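PDB 3ZHC: phytase from Citrobacter braakii, which belongs to branch 2 of the histidine phosphatase superfamily and is built from a mixed beta sheet flanked by helices and a largely helical second region. Local coordinates for residues E31-V36 against V355-K360; Q104-A109 against S317-A322; D57-W62 against V253-I258; T237-F242 against R265-L270. The protein carries 2 engineered substitutions. All coordinates share one frame; numbering follows the deposited sequence. Where two conformers were deposited one is given.

Interaction 1: residues E31-V36 against V355-K360; sequences ERVVIV and VFEKWK
Val33 and Val355 meet through their CG1 methyls, 3.7 Å apart, at the apolar centre of an antiparallel strand pair in the mixed sheet of this histidine phosphatase fold. On the same face Ile35 lies beside Val355, CG1 against CG2, and helix 71-90 covers the two residues of 31-36 with Phe88. On the other face Val34 and Phe356 form a hydrogen-bonded pair, covered by Ile296 of helix 282-301. Their backbones exchange two bonds of 2.8 Å, Val34 N to Phe356 O and Phe356 N to Val34 O; the Phe356 ring turns its edge to that same Val34 O.

Further out a classic beta bulge interrupts the register: Glu31 and Arg32 both face Lys358. Lys358 O takes a nearly straight bond from Glu31 N and a weak one from Arg32 N, while Lys358 N still bonds Arg32 O. The side chains of Arg32 and Lys358 run side by side, with NZ 3.6 Å above the centre of the Arg32 guanidinium plane. Carbonyls at and just after the C-terminal end of helix 282-301 probably offset this meeting of like charges: Ala299 O and Thr302 O bind the arginine, Leu300 O the lysine. At the polar edge Glu31 OE2 reaches Lys360 NZ in a long salt bridge of 3.9 Å, while a water donates to Glu31 OE1 at 2.8 Å and accepts weakly from Arg32 NE and Lys358 NZ.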
loop_
_atom_site.group_PDB
_atom_site.type_symbol
_atom_site.label_atom_id
_atom_site.label_comp_id
_atom_site.label_asym_id
_atom_site.label_seq_id
_atom_site.Cartn_x
_atom_site.Cartn_y
_atom_site.Cartn_z
ATOM N N GLU B 31 30.831 11.340 -5.082
ATOM C CA GLU B 31 31.451 12.629 -5.473
ATOM C C GLU B 31 30.591 13.870 -5.213
ATOM O O GLU B 31 31.136 14.917 -4.889
ATOM C CB GLU B 31 31.888 12.579 -6.952
ATOM C CG GLU B 31 33.220 11.799 -7.171
ATOM C CD GLU B 31 33.813 11.987 -8.575
ATOM O OE1 GLU B 31 33.037 12.127 -9.567
ATOM O OE2 GLU B 31 35.069 11.987 -8.683
ATOM N N ARG B 32 29.262 13.746 -5.368
ATOM C CA ARG B 32 28.319 14.870 -5.179
ATOM C C ARG B 32 26.953 14.414 -4.683
ATOM O O ARG B 32 26.516 13.313 -5.003
ATOM C CB ARG B 32 28.092 15.629 -6.488
ATOM C CG ARG B 32 29.314 16.116 -7.180
ATOM C CD ARG B 32 28.962 16.890 -8.385
ATOM N NE ARG B 32 30.143 17.287 -9.153
ATOM C CZ ARG B 32 30.109 17.992 -10.290
ATOM N NH1 ARG B 32 28.942 18.399 -10.820
ATOM N NH2 ARG B 32 31.253 18.299 -10.913
ATOM N N VAL B 33 26.290 15.272 -3.900
ATOM C CA VAL B 33 24.928 15.018 -3.417
ATOM C C VAL B 33 24.063 16.277 -3.525
ATOM O O VAL B 33 24.519 17.379 -3.269
ATOM C CB VAL B 33 24.898 14.470 -1.939
ATOM C CG1 VAL B 33 23.439 14.280 -1.424
ATOM C CG2 VAL B 33 25.659 13.155 -1.826
ATOM N N VAL B 34 22.819 16.088 -3.931
ATOM C CA VAL B 34 21.821 17.139 -3.889
ATOM C C VAL B 34 20.705 16.591 -3.039
ATOM O O VAL B 34 20.260 15.480 -3.264
ATOM C CB VAL B 34 21.295 17.541 -5.266
ATOM C CG1 VAL B 34 20.226 18.659 -5.132
ATOM C CG2 VAL B 34 22.417 18.013 -6.152
ATOM N N ILE B 35 20.273 17.378 -2.045
ATOM C CA ILE B 35 19.160 17.032 -1.179
ATOM C C ILE B 35 18.072 18.054 -1.380
ATOM O O ILE B 35 18.335 19.252 -1.268
ATOM C CB ILE B 35 19.568 17.014 0.315
ATOM C CG1 ILE B 35 20.616 15.934 0.580
ATOM C CG2 ILE B 35 18.327 16.786 1.231
ATOM C CD1 ILE B 35 21.174 15.918 2.044
ATOM N N VAL B 36 16.854 17.588 -1.702
ATOM C CA VAL B 36 15.666 18.435 -1.695
ATOM C C VAL B 36 14.909 17.998 -0.438
ATOM O O VAL B 36 14.393 16.871 -0.373
ATOM C CB VAL B 36 14.791 18.272 -2.925
ATOM C CG1 VAL B 36 13.578 19.164 -2.811
ATOM C CG2 VAL B 36 15.559 18.615 -4.166
ATOM N N VAL B 355 17.101 12.426 -1.870
ATOM C CA VAL B 355 18.569 12.515 -1.987
ATOM C C VAL B 355 19.043 11.995 -3.344
ATOM O O VAL B 355 18.780 10.856 -3.686
ATOM C CB VAL B 355 19.256 11.722 -0.834
ATOM C CG1 VAL B 355 20.764 11.810 -0.929
ATOM C CG2 VAL B 355 18.783 12.242 0.517
ATOM N N PHE B 356 19.736 12.853 -4.095
ATOM C CA PHE B 356 20.309 12.523 -5.394
ATOM C C PHE B 356 21.827 12.441 -5.197
ATOM O O PHE B 356 22.469 13.455 -4.932
ATOM C CB PHE B 356 19.946 13.582 -6.432
ATOM C CG PHE B 356 18.460 13.750 -6.638
ATOM C CD1 PHE B 356 17.716 14.619 -5.820
ATOM C CD2 PHE B 356 17.795 13.050 -7.644
ATOM C CE1 PHE B 356 16.311 14.780 -6.011
ATOM C CE2 PHE B 356 16.401 13.206 -7.842
ATOM C CZ PHE B 356 15.666 14.073 -7.017
ATOM N N GLU B 357 22.378 11.227 -5.320
ATOM C CA GLU B 357 23.801 10.944 -5.107
ATOM C C GLU B 357 24.517 10.648 -6.416
ATOM O O GLU B 357 24.050 9.839 -7.178
ATOM C CB GLU B 357 23.951 9.728 -4.201
ATOM C CG GLU B 357 23.486 9.932 -2.764
ATOM C CD GLU B 357 23.324 8.627 -1.998
ATOM O OE1 GLU B 357 23.764 7.563 -2.486
ATOM O OE2 GLU B 357 22.747 8.662 -0.896
ATOM N N LYS B 358 25.652 11.321 -6.654
ATOM C CA LYS B 358 26.511 11.069 -7.826
ATOM C C LYS B 358 27.672 10.170 -7.387
ATOM O O LYS B 358 28.531 10.595 -6.604
ATOM C CB LYS B 358 27.042 12.358 -8.427
ATOM C CG LYS B 358 27.837 12.170 -9.740
ATOM C CD LYS B 358 28.257 13.501 -10.280
ATOM C CE LYS B 358 29.093 13.378 -11.495
ATOM N NZ LYS B 358 29.674 14.718 -11.890
ATOM N N TRP B 359 27.674 8.931 -7.899
ATOM C CA TRP B 359 28.715 7.946 -7.638
ATOM C C TRP B 359 29.604 7.771 -8.877
ATOM O O TRP B 359 29.089 7.711 -10.009
ATOM C CB TRP B 359 28.091 6.604 -7.276
ATOM C CG TRP B 359 27.388 6.598 -5.992
ATOM C CD1 TRP B 359 26.087 6.944 -5.766
ATOM C CD2 TRP B 359 27.935 6.225 -4.729
ATOM N NE1 TRP B 359 25.787 6.810 -4.430
ATOM C CE2 TRP B 359 26.903 6.367 -3.767
ATOM C CE3 TRP B 359 29.204 5.779 -4.307
ATOM C CZ2 TRP B 359 27.097 6.081 -2.400
ATOM C CZ3 TRP B 359 29.402 5.489 -2.935
ATOM C CH2 TRP B 359 28.351 5.644 -2.006
ATOM N N LYS B 360 30.930 7.690 -8.666
ATOM C CA LYS B 360 31.895 7.421 -9.745
ATOM C C LYS B 360 32.372 5.984 -9.589
ATOM O O LYS B 360 32.848 5.608 -8.513
ATOM C CB LYS B 360 33.094 8.368 -9.701
ATOM C CG LYS B 360 34.057 8.221 -10.931
ATOM C CD LYS B 360 35.300 9.119 -10.842
ATOM C CE LYS B 360 36.333 8.580 -9.826
ATOM N NZ LYS B 360 37.640 9.357 -9.849
HETATM O O HOH W 1 32.246 14.810 -9.577
#

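Interaction 2: residues Q104-A109 against S317-A322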
loop_
_atom_site.group_PDB
_atom_site.type_symbol
_atom_site.label_atom_id
_atom_site.label_comp_id
_atom_site.label_asym_id
_atom_site.label_seq_id
_atom_site.Cartn_x
_atom_site.Cartn_y
_atom_site.Cartn_z
ATOM N N GLN B 104 32.400 23.497 -0.606
ATOM C CA GLN B 104 31.965 22.081 -0.470
ATOM C C GLN B 104 30.481 21.939 -0.130
ATOM O O GLN B 104 29.829 20.994 -0.589
ATOM C CB GLN B 104 32.784 21.346 0.594
ATOM C CG GLN B 104 34.222 21.034 0.198
ATOM C CD GLN B 104 34.320 19.841 -0.757
ATOM O OE1 GLN B 104 34.574 18.710 -0.322
ATOM N NE2 GLN B 104 34.101 20.087 -2.070
ATOM N N VAL B 105 29.964 22.866 0.680
ATOM C CA VAL B 105 28.581 22.834 1.122
ATOM C C VAL B 105 27.910 24.156 0.798
ATOM O O VAL B 105 28.466 25.213 1.056
ATOM C CB VAL B 105 28.464 22.528 2.645
ATOM C CG1 VAL B 105 26.995 22.515 3.095
ATOM C CG2 VAL B 105 29.117 21.195 2.978
ATOM N N ALA B 106 26.714 24.068 0.215
ATOM C CA ALA B 106 25.872 25.219 -0.078
ATOM C C ALA B 106 24.425 24.875 0.313
ATOM O O ALA B 106 23.998 23.731 0.169
ATOM C CB ALA B 106 25.961 25.594 -1.525
ATOM N N VAL B 107 23.689 25.864 0.815
ATOM C CA VAL B 107 22.280 25.680 1.207
ATOM C C VAL B 107 21.395 26.749 0.563
ATOM O O VAL B 107 21.740 27.924 0.571
ATOM C CB VAL B 107 22.108 25.692 2.737
ATOM C CG1 VAL B 107 20.601 25.654 3.135
ATOM C CG2 VAL B 107 22.853 24.531 3.350
ATOM N N ILE B 108 20.266 26.306 0.002
ATOM C CA ILE B 108 19.237 27.176 -0.563
ATOM C C ILE B 108 17.940 26.925 0.190
ATOM O O ILE B 108 17.589 25.777 0.444
ATOM C CB ILE B 108 18.977 26.875 -2.038
ATOM C CG1 ILE B 108 20.228 27.159 -2.885
ATOM C CG2 ILE B 108 17.777 27.694 -2.551
ATOM C CD1 ILE B 108 20.115 26.665 -4.296
ATOM N N ALA B 109 17.234 27.999 0.538
ATOM C CA ALA B 109 15.949 27.910 1.209
ATOM C C ALA B 109 14.928 28.811 0.537
ATOM O O ALA B 109 15.283 29.891 -0.015
ATOM C CB ALA B 109 16.089 28.278 2.696
ATOM N N SER B 317 29.972 19.594 -3.089
ATOM C CA SER B 317 29.813 18.180 -2.690
ATOM C C SER B 317 28.418 17.887 -2.151
ATOM O O SER B 317 27.899 16.794 -2.350
ATOM C CB SER B 317 30.865 17.773 -1.634
ATOM O OG SER B 317 32.183 17.968 -2.119
ATOM N N LEU B 318 27.834 18.870 -1.462
ATOM C CA LEU B 318 26.494 18.772 -0.899
ATOM C C LEU B 318 25.753 20.078 -1.113
ATOM O O LEU B 318 26.172 21.108 -0.600
ATOM C CB LEU B 318 26.566 18.443 0.602
ATOM C CG LEU B 318 25.260 18.409 1.410
ATOM C CD1 LEU B 318 24.302 17.363 0.852
ATOM C CD2 LEU B 318 25.553 18.150 2.871
ATOM N N LEU B 319 24.665 20.022 -1.887
ATOM C CA LEU B 319 23.740 21.136 -2.077
ATOM C C LEU B 319 22.459 20.699 -1.369
ATOM O O LEU B 319 21.837 19.727 -1.784
ATOM C CB LEU B 319 23.491 21.414 -3.562
ATOM C CG LEU B 319 22.446 22.478 -3.944
ATOM C CD1 LEU B 319 22.852 23.864 -3.477
ATOM C CD2 LEU B 319 22.171 22.486 -5.467
ATOM N N PHE B 320 22.080 21.406 -0.301
ATOM C CA PHE B 320 20.861 21.107 0.475
ATOM C C PHE B 320 19.841 22.167 0.137
ATOM O O PHE B 320 20.126 23.356 0.270
ATOM C CB PHE B 320 21.183 21.097 1.965
ATOM C CG PHE B 320 19.997 20.804 2.856
ATOM C CD1 PHE B 320 19.660 19.488 3.178
ATOM C CD2 PHE B 320 19.212 21.859 3.383
ATOM C CE1 PHE B 320 18.557 19.208 4.010
ATOM C CE2 PHE B 320 18.099 21.583 4.221
ATOM C CZ PHE B 320 17.778 20.263 4.534
ATOM N N ILE B 321 18.650 21.745 -0.304
ATOM C CA ILE B 321 17.581 22.662 -0.729
ATOM C C ILE B 321 16.342 22.450 0.169
ATOM O O ILE B 321 15.759 21.364 0.170
ATOM C CB ILE B 321 17.222 22.491 -2.222
ATOM C CG1 ILE B 321 18.475 22.609 -3.106
ATOM C CG2 ILE B 321 16.169 23.537 -2.659
ATOM C CD1 ILE B 321 18.189 22.581 -4.608
ATOM N N ALA B 322 15.971 23.499 0.923
ATOM C CA ALA B 322 14.824 23.476 1.851
ATOM C C ALA B 322 13.551 24.011 1.173
ATOM O O ALA B 322 13.421 25.220 0.904
ATOM C CB ALA B 322 15.131 24.272 3.112
#
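The Phe320 ring receives Val107 at its edge, CG1 lying near the ring plane 4.0 Å from CD2, while Phe122 of helix 113-126 stacks with the same ring. This pair belongs to two parallel strands, 105-109 and 318-322, in the mixed sheet of the histidine phosphatase fold. Phe320 has CG trans to its backbone N (chi1 180°), which lays its ring alongside Val107. Other residues of this face are Val105, Leu318, Ala109 and Ala322; the two alanines meet CB to CB at 4.1 Å, and Val105 and Leu318 both touch Leu126.

On the opposite face Ile108 crosses Leu319 with its outermost methyl, CD1 to CD1 at 4.0 Å, and Ala106 CB packs against that same leucine methyl. Leu319 and Ile321 also contact Met295 of helix 282-301, so helices cover both faces.

The backbones are joined by alternating bonds: Ala106 gives its N-H to Leu318 O and takes one from Phe320 N; Ile108 N-H goes to Phe320 O, and Ala322 N to Ile108 O is the shortest at 2.8 Å. Where the strands begin, Gln104 bends at chi2 (-77°) and brings its amide to Ser317 OG, which lies 2.9 Å from NE2, at a poor angle for a hydrogen bond from that nitrogen, and 3.1 Å from OE1. There Gln104 O accepts from Leu318 N at 3.0 Å and weakly from Ser317 N.

Interaction 3: residues D57-W62 against V253-I258; sequences DQWPQW and VAWGRI
Asp57 starts its contact at CB, which sits over the face of the Trp255 indole, 3.6 Å from the centroid of the five-membered ring, in a CH-pi contact displaced toward NE1. With CG placed beside the backbone N (chi1 -60°), the carboxylate is carried past the ring to Arg257. OD1 stays 3.6 Å from Arg257 NH2, whereas OD2 forms the salt bridge, at 2.8 Å from NH1 and 2.7 Å from NH2. The grip is end-on, with both nitrogens on one oxygen. OD2 lies near the guanidinium plane, yet both N-H groups come to it from the same face of the carboxylate, whose plane is turned 54° from that of the guanidinium. NH1 has a second partner in Val191 O of helix 182-192.

The indole under Asp57 is held at two further points. Its NE1 donates to Gln58 O at 2.9 Å; the oxygen is close to the ring plane, but the donor stands well above the carbonyl plane. At the far end of the ring, Trp255 CH2 points into the face of Trp59 in an edge-to-face pair, 3.7 Å from Trp59 CH2. Trp59 in turn gives its own N-H to Met51 O.

Two irregular loops are thus joined on the surface of the helical region. One face, the N-H and the far edge of the indole are all engaged, which should limit its rotation, while the two-to-one salt bridge would concentrate charge on a single aspartate oxygen and probably favours its ionised form.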
loop_
_atom_site.group_PDB
_atom_site.type_symbol
_atom_site.label_atom_id
_atom_site.label_comp_id
_atom_site.label_asym_id
_atom_site.label_seq_id
_atom_site.Cartn_x
_atom_site.Cartn_y
_atom_site.Cartn_z
ATOM N N ASP B 57 -14.903 18.921 19.947
ATOM C CA ASP B 57 -13.737 19.195 20.797
ATOM C C ASP B 57 -13.006 20.453 20.346
ATOM O O ASP B 57 -13.324 21.017 19.313
ATOM C CB ASP B 57 -12.845 17.971 20.807
ATOM C CG ASP B 57 -13.578 16.752 21.356
ATOM O OD1 ASP B 57 -13.861 16.739 22.562
ATOM O OD2 ASP B 57 -13.885 15.825 20.594
ATOM N N GLN B 58 -12.037 20.878 21.153
ATOM C CA GLN B 58 -11.204 22.066 20.896
ATOM C C GLN B 58 -9.837 21.639 20.422
ATOM O O GLN B 58 -9.284 20.655 20.923
ATOM C CB GLN B 58 -11.032 22.936 22.157
ATOM C CG GLN B 58 -12.230 23.779 22.529
ATOM C CD GLN B 58 -13.369 22.972 23.121
ATOM O OE1 GLN B 58 -13.182 22.229 24.106
ATOM N NE2 GLN B 58 -14.565 23.111 22.533
ATOM N N TRP B 59 -9.279 22.386 19.469
ATOM C CA TRP B 59 -7.949 22.084 18.930
ATOM C C TRP B 59 -6.828 22.568 19.866
ATOM O O TRP B 59 -6.922 23.675 20.396
ATOM C CB TRP B 59 -7.774 22.718 17.549
ATOM C CG TRP B 59 -8.641 22.071 16.519
ATOM C CD1 TRP B 59 -9.921 22.421 16.168
ATOM C CD2 TRP B 59 -8.292 20.967 15.715
ATOM N NE1 TRP B 59 -10.385 21.587 15.181
ATOM C CE2 TRP B 59 -9.410 20.681 14.882
ATOM C CE3 TRP B 59 -7.139 20.170 15.601
ATOM C CZ2 TRP B 59 -9.402 19.638 13.956
ATOM C CZ3 TRP B 59 -7.137 19.122 14.671
ATOM C CH2 TRP B 59 -8.257 18.869 13.865
ATOM N N PRO B 60 -5.762 21.734 20.074
ATOM C CA PRO B 60 -4.592 22.195 20.817
ATOM C C PRO B 60 -3.938 23.375 20.109
ATOM O O PRO B 60 -3.885 23.392 18.870
ATOM C CB PRO B 60 -3.628 20.979 20.792
ATOM C CG PRO B 60 -4.404 19.856 20.376
ATOM C CD PRO B 60 -5.623 20.323 19.666
ATOM N N GLN B 61 -3.449 24.337 20.880
ATOM C CA GLN B 61 -2.828 25.532 20.327
ATOM C C GLN B 61 -1.340 25.337 20.210
ATOM O O GLN B 61 -0.753 24.552 20.944
ATOM C CB GLN B 61 -3.132 26.763 21.204
ATOM C CG GLN B 61 -4.615 27.045 21.404
ATOM C CD GLN B 61 -5.350 27.231 20.113
ATOM O OE1 GLN B 61 -5.037 28.121 19.343
ATOM N NE2 GLN B 61 -6.349 26.374 19.861
ATOM N N TRP B 62 -0.741 26.069 19.275
ATOM C CA TRP B 62 0.696 26.035 19.015
ATOM C C TRP B 62 1.247 27.410 19.348
ATOM O O TRP B 62 0.665 28.399 18.928
ATOM C CB TRP B 62 0.929 25.696 17.553
ATOM C CG TRP B 62 0.507 24.300 17.158
ATOM C CD1 TRP B 62 -0.774 23.789 17.129
ATOM C CD2 TRP B 62 1.372 23.233 16.725
ATOM N NE1 TRP B 62 -0.750 22.476 16.712
ATOM C CE2 TRP B 62 0.548 22.106 16.458
ATOM C CE3 TRP B 62 2.764 23.120 16.544
ATOM C CZ2 TRP B 62 1.075 20.878 16.010
ATOM C CZ3 TRP B 62 3.293 21.900 16.096
ATOM C CH2 TRP B 62 2.450 20.796 15.835
ATOM N N VAL B 253 -2.618 13.903 21.276
ATOM C CA VAL B 253 -2.721 13.945 19.813
ATOM C C VAL B 253 -4.087 13.455 19.417
ATOM O O VAL B 253 -4.483 12.364 19.809
ATOM C CB VAL B 253 -1.648 13.065 19.131
ATOM C CG1 VAL B 253 -1.794 13.107 17.621
ATOM C CG2 VAL B 253 -0.243 13.500 19.555
ATOM N N ALA B 254 -4.813 14.272 18.643
ATOM C CA ALA B 254 -6.139 13.919 18.140
ATOM C C ALA B 254 -7.102 13.444 19.264
ATOM O O ALA B 254 -7.863 12.479 19.090
ATOM C CB ALA B 254 -6.010 12.862 17.022
ATOM N N TRP B 255 -7.038 14.139 20.416
ATOM C CA TRP B 255 -7.873 13.846 21.591
ATOM C C TRP B 255 -7.714 12.375 22.095
ATOM O O TRP B 255 -8.637 11.797 22.653
ATOM C CB TRP B 255 -9.345 14.210 21.280
ATOM C CG TRP B 255 -9.467 15.606 20.714
ATOM C CD1 TRP B 255 -9.462 16.775 21.417
ATOM C CD2 TRP B 255 -9.595 15.969 19.334
ATOM N NE1 TRP B 255 -9.583 17.840 20.567
ATOM C CE2 TRP B 255 -9.667 17.377 19.280
ATOM C CE3 TRP B 255 -9.660 15.240 18.132
ATOM C CZ2 TRP B 255 -9.799 18.083 18.061
ATOM C CZ3 TRP B 255 -9.791 15.943 16.909
ATOM C CH2 TRP B 255 -9.858 17.338 16.886
ATOM N N GLY B 256 -6.507 11.816 21.879
ATOM C CA GLY B 256 -6.158 10.438 22.226
ATOM C C GLY B 256 -6.905 9.347 21.494
ATOM O O GLY B 256 -6.948 8.224 21.979
ATOM N N ARG B 257 -7.474 9.661 20.325
ATOM C CA ARG B 257 -8.356 8.713 19.581
ATOM C C ARG B 257 -7.718 7.932 18.413
ATOM O O ARG B 257 -8.412 7.149 17.775
ATOM C CB ARG B 257 -9.590 9.466 19.071
ATOM C CG ARG B 257 -10.520 9.940 20.180
ATOM C CD ARG B 257 -11.449 10.999 19.651
ATOM N NE ARG B 257 -12.204 11.651 20.701
ATOM C CZ ARG B 257 -12.821 12.840 20.587
ATOM N NH1 ARG B 257 -12.796 13.558 19.441
ATOM N NH2 ARG B 257 -13.480 13.326 21.639
ATOM N N ILE B 258 -6.427 8.135 18.130
ATOM C CA ILE B 258 -5.737 7.366 17.055
ATOM C C ILE B 258 -5.114 6.113 17.717
ATOM O O ILE B 258 -4.277 6.253 18.618
ATOM C CB ILE B 258 -4.652 8.179 16.317
ATOM C CG1 ILE B 258 -5.235 9.477 15.765
ATOM C CG2 ILE B 258 -4.032 7.340 15.185
ATOM C CD1 ILE B 258 -4.277 10.284 14.914
#

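Interaction 4: residues T237-F242 against R265-L270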
loop_
_atom_site.group_PDB
_atom_site.type_symbol
_atom_site.label_atom_id
_atom_site.label_comp_id
_atom_site.label_asym_id
_atom_site.label_seq_id
_atom_site.Cartn_x
_atom_site.Cartn_y
_atom_site.Cartn_z
ATOM N N THR B 237 -5.694 18.578 5.272
ATOM C CA THR B 237 -5.193 19.497 6.293
ATOM C C THR B 237 -5.252 18.860 7.696
ATOM O O THR B 237 -4.254 18.846 8.410
ATOM C CB THR B 237 -5.981 20.847 6.266
ATOM O OG1 THR B 237 -5.774 21.494 4.991
ATOM C CG2 THR B 237 -5.555 21.770 7.398
ATOM N N LEU B 238 -6.417 18.326 8.065
ATOM C CA LEU B 238 -6.631 17.772 9.435
ATOM C C LEU B 238 -5.744 16.604 9.778
ATOM O O LEU B 238 -5.157 16.583 10.870
ATOM C CB LEU B 238 -8.096 17.381 9.655
ATOM C CG LEU B 238 -9.134 18.504 9.546
ATOM C CD1 LEU B 238 -10.486 17.992 10.049
ATOM C CD2 LEU B 238 -8.732 19.779 10.305
ATOM N N THR B 239 -5.644 15.629 8.860
ATOM C CA THR B 239 -4.805 14.447 9.089
ATOM C C THR B 239 -3.310 14.832 9.191
ATOM O O THR B 239 -2.556 14.220 9.962
ATOM C CB THR B 239 -5.041 13.360 8.020
ATOM O OG1 THR B 239 -4.843 13.911 6.726
ATOM C CG2 THR B 239 -6.478 12.815 8.113
ATOM N N GLU B 240 -2.891 15.847 8.427
ATOM C CA GLU B 240 -1.520 16.364 8.532
ATOM C C GLU B 240 -1.320 17.021 9.898
ATOM O O GLU B 240 -0.256 16.867 10.508
ATOM C CB GLU B 240 -1.207 17.340 7.395
ATOM C CG GLU B 240 0.182 18.003 7.436
ATOM C CD GLU B 240 1.384 17.033 7.249
ATOM O OE1 GLU B 240 1.194 15.829 6.918
ATOM O OE2 GLU B 240 2.527 17.512 7.428
ATOM N N ILE B 241 -2.343 17.749 10.377
ATOM C CA ILE B 241 -2.272 18.392 11.704
ATOM C C ILE B 241 -2.067 17.304 12.782
ATOM O O ILE B 241 -1.222 17.466 13.662
ATOM C CB ILE B 241 -3.489 19.305 12.013
ATOM C CG1 ILE B 241 -3.481 20.521 11.087
ATOM C CG2 ILE B 241 -3.464 19.782 13.470
ATOM C CD1 ILE B 241 -4.717 21.400 11.171
ATOM N N PHE B 242 -2.804 16.206 12.693
ATOM C CA PHE B 242 -2.612 15.108 13.671
ATOM C C PHE B 242 -1.177 14.569 13.635
ATOM O O PHE B 242 -0.584 14.356 14.692
ATOM C CB PHE B 242 -3.614 13.974 13.492
ATOM C CG PHE B 242 -5.069 14.392 13.636
ATOM C CD1 PHE B 242 -5.478 15.324 14.605
ATOM C CD2 PHE B 242 -6.048 13.816 12.805
ATOM C CE1 PHE B 242 -6.833 15.689 14.730
ATOM C CE2 PHE B 242 -7.404 14.177 12.926
ATOM C CZ PHE B 242 -7.794 15.110 13.883
ATOM N N ARG B 265 -2.437 5.358 9.103
ATOM C CA ARG B 265 -2.374 5.290 7.643
ATOM C C ARG B 265 -3.738 5.490 6.992
ATOM O O ARG B 265 -3.786 6.026 5.893
ATOM C CB ARG B 265 -1.678 4.001 7.170
ATOM C CG ARG B 265 -0.151 4.027 7.517
ATOM C CD ARG B 265 0.636 3.031 6.709
ATOM N NE ARG B 265 2.072 3.129 6.941
ATOM C CZ ARG B 265 2.942 3.889 6.251
ATOM N NH1 ARG B 265 2.555 4.685 5.225
ATOM N NH2 ARG B 265 4.228 3.852 6.593
ATOM N N ASP B 266 -4.840 5.072 7.656
ATOM C CA ASP B 266 -6.210 5.445 7.202
ATOM C C ASP B 266 -6.323 6.936 7.087
ATOM O O ASP B 266 -6.818 7.454 6.093
ATOM C CB ASP B 266 -7.310 5.014 8.202
ATOM C CG ASP B 266 -7.692 3.565 8.105
ATOM O OD1 ASP B 266 -7.132 2.812 7.274
ATOM O OD2 ASP B 266 -8.601 3.167 8.895
ATOM N N LEU B 267 -5.866 7.633 8.133
ATOM C CA LEU B 267 -5.927 9.100 8.186
ATOM C C LEU B 267 -5.041 9.737 7.126
ATOM O O LEU B 267 -5.510 10.488 6.292
ATOM C CB LEU B 267 -5.533 9.604 9.586
ATOM C CG LEU B 267 -6.533 9.256 10.700
ATOM C CD1 LEU B 267 -5.920 9.483 12.078
ATOM C CD2 LEU B 267 -7.807 10.049 10.530
ATOM N N LEU B 268 -3.761 9.416 7.158
ATOM C CA LEU B 268 -2.810 10.015 6.195
ATOM C C LEU B 268 -2.986 9.552 4.714
ATOM O O LEU B 268 -2.423 10.176 3.839
ATOM C CB LEU B 268 -1.372 9.911 6.735
ATOM C CG LEU B 268 -1.205 11.095 7.756
ATOM C CD1 LEU B 268 -0.484 10.728 8.992
ATOM C CD2 LEU B 268 -0.579 12.340 7.032
ATOM N N SER B 269 -3.778 8.486 4.453
ATOM C CA SER B 269 -4.093 8.091 3.065
ATOM C C SER B 269 -4.856 9.217 2.352
ATOM O O SER B 269 -4.721 9.388 1.150
ATOM C CB SER B 269 -4.907 6.798 3.015
ATOM O OG SER B 269 -4.106 5.698 3.380
ATOM N N LEU B 270 -5.656 9.973 3.123
ATOM C CA LEU B 270 -6.427 11.096 2.589
ATOM C C LEU B 270 -5.504 12.234 2.159
ATOM O O LEU B 270 -5.648 12.765 1.056
ATOM C CB LEU B 270 -7.475 11.570 3.618
ATOM C CG LEU B 270 -8.539 10.497 3.970
ATOM C CD1 LEU B 270 -9.483 10.946 5.116
ATOM C CD2 LEU B 270 -9.329 10.111 2.720
#
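Leu267 opens the contact, its CB 3.7 Å from Thr239 CG2 where 231-247 and 260-280, consecutive helices of the helical region, pack in a roughly antiparallel, inclined way. The segment axes approach to 8.2 Å with a crossing angle of -133°, and no hydrogen bond passes between them. Thr239 fits against the backbone as well as the side chain: its CG2 lies 3.1 Å from Leu267 O. The threonine holds OG1 between its backbone N and carbonyl carbon (chi1 55°), where the hydroxyl bonds to Ser235 O in the preceding turn and the methyl is turned to the other helix. Leu267 CD1 also reaches the Phe242 ring, 4.4 Å from CD2, and Leu188 of helix 182-192 touches both residues.

Leu268 follows on the neighbouring side of the helix. Its CD2 approaches Thr239 O at 4.0 Å and the carboxylate of Glu240. Glu240 starts away from the other helix at CB and bends back at chi2 (66°). Its OE2 is paired with Arg38 in a salt bridge, while OE1, with the like-charged Asp346 close by, lies 3.9 Å from Leu268 CD2.

From the N terminus, strand 28-38 supplies the first half of interaction 1, whose partner 355-360 comes more than three hundred residues later; the loop it closes contains the other three contacts. The loop of interaction 3 opens next, at 57-62, and that of interaction 2 at 104-109. Interaction 3 closes at 253-258, before interaction 2 does at 317-322, so these two cross. Interaction 4 runs from 237-242 to 265-270, crossing interaction 3 and nested within interaction 2. Interactions 1 and 2 share the sheet through neighbouring strands 28-38 and 318-323. Interactions 3 and 4 touch, Trp59 against Phe242, tying surface loops to the helices beneath on the opposite side of the chain's centre from the sheet.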